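ATP-dependent CLP protease, putative (Plasmodium falciparum, PDB 2F6I) probably hydrolyses proteins to small peptides as the serine protease component of an ATP-dependent Clp system, this chain being its ClpP catalytic domain. Local coordinates at residues I114-K119 with S166-Q171. Sequence-based numbering, arbitrary orientation.
Sequences ILASGK and SSFTNQ
F168, at the end of helix 151-169, lays its ring against A116 and S117, where helix 109-116 runs out. The F168 side chain sets out toward residues 114-119, and F168 CB packs on the methyl group of A116, 4.0 Å from A116 CB; F168 CB also lies 3.8 Å from A116 O. Chi1 of -66° sets CG opposite the carbonyl carbon of F168 and beside its own backbone N, which carries the ring along the A116-S117 backbone. CG is still next to A116 O, which stands oblique to the ring. CD1 passes the backbone N and CB of S117. F168 CE1 makes the closest approach, 3.5 Å from S117 CB, and F168 CZ at the tip remains near the same carbon, at 3.7 Å. S117 CA sits 4.0 Å above one face of the F168 ring, displaced toward the rim, so the serine meets the ring through carbon, while its hydroxyl turns back to the last turn of helix 109-116. There S117 OG, held by a chi1 of 60° between the backbone N and the carbonyl carbon, donates to I114 O at 2.7 Å. S117 N reaches I114 O from the same face of its carbonyl plane, at 3.1 Å; the OG bond ties the side chain back, and I114 O is gripped by two donors. The two segments meet mainly through carbon, with A116 O the polar atom beside the ring, but R123 NH1 bridges the two helix ends by hydrogen bonding to both A116 O and F168 O. F168 also packs on L205 of a neighbouring subunit. Away from H134, the probable active-site histidine, the arrangement joins two helix C-termini, with helix 151-169 leaning on the helix that precedes strand 123-125 of the parallel sheet, within the alpha/beta ClpP fold of peptidase family S14.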
loop_
_atom_site.group_PDB
_atom_site.type_symbol
_atom_site.label_atom_id
_atom_site.label_comp_id
_atom_site.label_asym_id
_atom_site.label_seq_id
_atom_site.Cartn_x
_atom_site.Cartn_y
_atom_site.Cartn_z
ATOM N N ILE C 114 2.317 30.426 -25.738
ATOM C CA ILE C 114 2.217 31.621 -24.908
ATOM C C ILE C 114 3.466 32.465 -25.133
ATOM O O ILE C 114 3.394 33.690 -25.235
ATOM C CB ILE C 114 2.106 31.258 -23.412
ATOM C CG1 ILE C 114 0.777 30.548 -23.151
ATOM C CG2 ILE C 114 2.217 32.513 -22.558
ATOM C CD1 ILE C 114 0.615 30.044 -21.729
ATOM N N LEU C 115 4.613 31.798 -25.207
ATOM C CA LEU C 115 5.879 32.479 -25.444
ATOM C C LEU C 115 5.786 33.244 -26.763
ATOM O O LEU C 115 6.161 34.412 -26.844
ATOM C CB LEU C 115 7.013 31.452 -25.521
ATOM C CG LEU C 115 8.392 31.913 -26.006
ATOM C CD1 LEU C 115 8.979 32.946 -25.052
ATOM C CD2 LEU C 115 9.309 30.703 -26.114
ATOM N N ALA C 116 5.263 32.574 -27.786
ATOM C CA ALA C 116 5.130 33.155 -29.118
ATOM C C ALA C 116 4.069 34.248 -29.243
ATOM O O ALA C 116 4.089 35.027 -30.198
ATOM C CB ALA C 116 4.855 32.051 -30.130
ATOM N N SER C 117 3.147 34.316 -28.290
ATOM C CA SER C 117 2.098 35.327 -28.349
ATOM C C SER C 117 2.508 36.654 -27.723
ATOM O O SER C 117 1.703 37.579 -27.637
ATOM C CB SER C 117 0.829 34.816 -27.669
ATOM O OG SER C 117 1.070 34.515 -26.308
ATOM N N GLY C 118 3.759 36.751 -27.287
ATOM C CA GLY C 118 4.224 37.986 -26.682
ATOM C C GLY C 118 4.186 39.133 -27.674
ATOM O O GLY C 118 4.074 38.908 -28.879
ATOM N N LYS C 119 4.275 40.363 -27.174
ATOM C CA LYS C 119 4.252 41.527 -28.049
ATOM C C LYS C 119 5.319 41.339 -29.117
ATOM O O LYS C 119 6.496 41.160 -28.797
ATOM C CB LYS C 119 4.553 42.813 -27.273
ATOM C CG LYS C 119 4.405 44.066 -28.130
ATOM C CD LYS C 119 5.139 45.285 -27.566
ATOM C CE LYS C 119 4.619 45.695 -26.197
ATOM N NZ LYS C 119 4.993 47.087 -25.802
ATOM N N SER C 166 0.600 28.996 -35.690
ATOM C CA SER C 166 0.824 29.346 -37.083
ATOM C C SER C 166 0.727 30.860 -37.276
ATOM O O SER C 166 1.589 31.470 -37.903
ATOM C CB SER C 166 -0.207 28.636 -37.963
ATOM O OG SER C 166 0.070 28.826 -39.338
ATOM N N SER C 167 -0.315 31.466 -36.720
ATOM C CA SER C 167 -0.508 32.905 -36.849
ATOM C C SER C 167 0.527 33.722 -36.075
ATOM O O SER C 167 0.627 34.933 -36.262
ATOM C CB SER C 167 -1.909 33.294 -36.378
ATOM O OG SER C 167 -2.000 33.252 -34.965
ATOM N N PHE C 168 1.297 33.065 -35.213
ATOM C CA PHE C 168 2.314 33.752 -34.416
ATOM C C PHE C 168 3.719 33.610 -34.997
ATOM O O PHE C 168 4.577 34.461 -34.772
ATOM C CB PHE C 168 2.339 33.199 -32.986
ATOM C CG PHE C 168 1.088 33.465 -32.195
ATOM C CD1 PHE C 168 0.753 32.640 -31.124
ATOM C CD2 PHE C 168 0.259 34.540 -32.496
ATOM C CE1 PHE C 168 -0.388 32.879 -30.367
ATOM C CE2 PHE C 168 -0.887 34.790 -31.742
ATOM C CZ PHE C 168 -1.210 33.957 -30.675
ATOM N N THR C 169 3.951 32.531 -35.736
ATOM C CA THR C 169 5.269 32.270 -36.306
ATOM C C THR C 169 5.337 32.385 -37.825
ATOM O O THR C 169 6.425 32.334 -38.404
ATOM C CB THR C 169 5.755 30.861 -35.913
ATOM O OG1 THR C 169 4.825 29.884 -36.399
ATOM C CG2 THR C 169 5.864 30.738 -34.402
ATOM N N ASN C 170 4.179 32.534 -38.460
ATOM C CA ASN C 170 4.094 32.650 -39.915
ATOM C C ASN C 170 4.316 31.309 -40.604
ATOM O O ASN C 170 4.337 31.230 -41.833
ATOM C CB ASN C 170 5.104 33.676 -40.437
ATOM C CG ASN C 170 4.826 35.073 -39.924
ATOM O OD1 ASN C 170 3.753 35.633 -40.165
ATOM N ND2 ASN C 170 5.792 35.647 -39.207
ATOM N N GLN C 171 4.494 30.259 -39.809
ATOM C CA GLN C 171 4.680 28.924 -40.356
ATOM C C GLN C 171 3.298 28.430 -40.728
ATOM O O GLN C 171 2.299 28.934 -40.217
ATOM C CB GLN C 171 5.287 27.987 -39.315
ATOM C CG GLN C 171 6.675 28.378 -38.857
ATOM C CD GLN C 171 7.670 28.393 -39.991
ATOM O OE1 GLN C 171 7.803 27.415 -40.726
ATOM N NE2 GLN C 171 8.383 29.504 -40.141
#